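Local coordinates for protein hydrogen peroxide-inducible genes activator (Corynebacterium glutamicum, PDB 6G1D) that probably senses hydrogen peroxide and, as a LysR-type transcription factor, switches on peroxide-inducible genes by binding DNA, at residues F18-E23 with T32-S37. The protein carries 1 engineered substitution. Numbering follows the deposited sequence. Where two conformers were deposited one is given.
Sequences FVTIAE and TKLSIS
No flat group lies between Thr20 and Leu34, which meet tip to tip through aliphatic branches and a hydroxyl. The ring of Phe18 leaves helix 12-24 on the side away from residues 32-37 and packs on Leu48 and Leu56. In the Thr20 conformer described here, one of two modelled, the side chain faces Leu34 with both of its branches. Thr20 OG1 lies against the two methyls of the leucine, 3.7 Å from Leu34 CD2 and 3.8 Å from Leu34 CD1. The methyl Thr20 CG2 approaches the same isobutyl group, 3.9 Å from Leu34 CD1, and, roughly at right angles to that approach, lies 4.2 Å from Lys33 CB. With OG1 set beside its own backbone N (chi1 -63°), the hydroxyl hydrogen-bonds to the carbonyl O of Arg16, one helical turn earlier; against the leucine methyls it makes only van der Waals contact. The interface is small, burying 122 Å² in all. It joins the first helix of the N-terminal helix-turn-helix domain to the end of helix 27-33, where the chain turns toward helix 38-52, probably the recognition helix as in other LysR-type regulators. At this turn Ser35, with positive phi (56°), closes a Schellman motif, and Ser37 then caps helix 38-52 through its OG bond to Ser40 N. Leu34 also touches Leu41 of that helix, while Thr20 reaches Ala30 of helix 27-33. On the outer side, Lys33 extends its chain past Thr20, and its NZ remains 5.8 Å from Glu23 OE1, a separation at which opposite charges may attract weakly without forming a salt bridge. The ammonium instead pairs with Glu196 of the second subunit.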
# COMPACT_ATOMS: atom_id res chain seq x y z
N PHE B 18 8.52 19.94 30.80
CA PHE B 18 7.51 18.87 30.93
C PHE B 18 7.69 17.78 29.86
O PHE B 18 7.70 16.60 30.16
CB PHE B 18 6.10 19.49 30.83
CG PHE B 18 4.98 18.52 30.67
CD1 PHE B 18 4.91 17.35 31.43
CD2 PHE B 18 3.94 18.79 29.77
CE1 PHE B 18 3.85 16.49 31.28
CE2 PHE B 18 2.91 17.90 29.61
CZ PHE B 18 2.88 16.76 30.37
N VAL B 19 7.81 18.20 28.62
CA VAL B 19 7.87 17.26 27.49
C VAL B 19 9.16 16.41 27.60
O VAL B 19 9.12 15.20 27.42
CB VAL B 19 7.77 18.03 26.16
CG1 VAL B 19 8.20 17.21 24.98
CG2 VAL B 19 6.34 18.55 25.97
N THR B 20 10.23 17.11 27.90
CA THR B 20 11.51 16.42 28.08
C THR B 20 11.61 15.27 29.23
O THR B 20 11.97 14.06 29.17
CB THR B 20 12.60 17.45 28.33
OG1 THR B 20 12.72 18.27 27.18
CG2 THR B 20 13.90 16.78 28.56
N ILE B 21 10.98 15.69 30.31
CA ILE B 21 10.85 14.73 31.42
C ILE B 21 9.96 13.54 31.01
O ILE B 21 10.28 12.38 31.31
CB ILE B 21 10.30 15.36 32.73
CG1 ILE B 21 11.26 16.40 33.30
CG2 ILE B 21 10.15 14.27 33.81
CD1 ILE B 21 10.64 17.33 34.30
N ALA B 22 8.85 13.84 30.35
CA ALA B 22 7.90 12.79 29.89
C ALA B 22 8.57 11.79 28.95
O ALA B 22 8.30 10.60 29.04
CB ALA B 22 6.69 13.39 29.21
N GLU B 23 9.37 12.31 28.02
CA GLU B 23 10.19 11.54 27.08
C GLU B 23 11.45 10.81 27.64
O GLU B 23 11.71 9.68 27.25
CB GLU B 23 10.50 12.38 25.84
CG GLU B 23 9.25 12.65 25.01
CD GLU B 23 9.42 13.71 23.95
OE1 GLU B 23 10.51 14.30 23.82
OE2 GLU B 23 8.44 13.97 23.23
N THR B 32 20.09 17.31 31.82
CA THR B 32 21.30 17.36 30.95
C THR B 32 20.86 17.64 29.52
O THR B 32 21.50 18.39 28.82
CB THR B 32 22.13 16.07 31.03
OG1 THR B 32 21.32 14.96 30.62
CG2 THR B 32 22.65 15.82 32.45
N LYS B 33 19.74 17.06 29.09
CA LYS B 33 19.22 17.34 27.73
C LYS B 33 18.94 18.83 27.50
O LYS B 33 19.17 19.34 26.44
CB LYS B 33 17.96 16.51 27.42
CG LYS B 33 17.62 16.55 25.95
CD LYS B 33 16.87 15.31 25.50
CE LYS B 33 16.63 15.35 23.99
NZ LYS B 33 16.33 13.99 23.47
N LEU B 34 18.45 19.51 28.53
CA LEU B 34 18.11 20.94 28.47
C LEU B 34 19.22 21.86 28.92
O LEU B 34 19.04 23.08 28.93
CB LEU B 34 16.84 21.20 29.33
CG LEU B 34 15.57 20.44 28.79
CD1 LEU B 34 14.44 20.46 29.79
CD2 LEU B 34 15.14 21.05 27.45
N SER B 35 20.39 21.31 29.26
CA SER B 35 21.54 22.09 29.74
C SER B 35 21.20 22.95 30.97
O SER B 35 21.59 24.10 31.05
CB SER B 35 22.14 22.94 28.62
OG SER B 35 22.43 22.16 27.49
N ILE B 36 20.47 22.37 31.92
CA ILE B 36 20.17 23.04 33.18
C ILE B 36 20.41 22.08 34.32
O ILE B 36 20.53 20.88 34.12
CB ILE B 36 18.70 23.55 33.24
CG1 ILE B 36 17.69 22.38 33.09
CG2 ILE B 36 18.48 24.63 32.18
CD1 ILE B 36 16.24 22.85 33.00
N SER B 37 20.46 22.63 35.52
CA SER B 37 20.61 21.82 36.73
C SER B 37 19.30 21.11 37.07
O SER B 37 18.23 21.52 36.64
CB SER B 37 21.00 22.73 37.90
OG SER B 37 19.91 23.58 38.24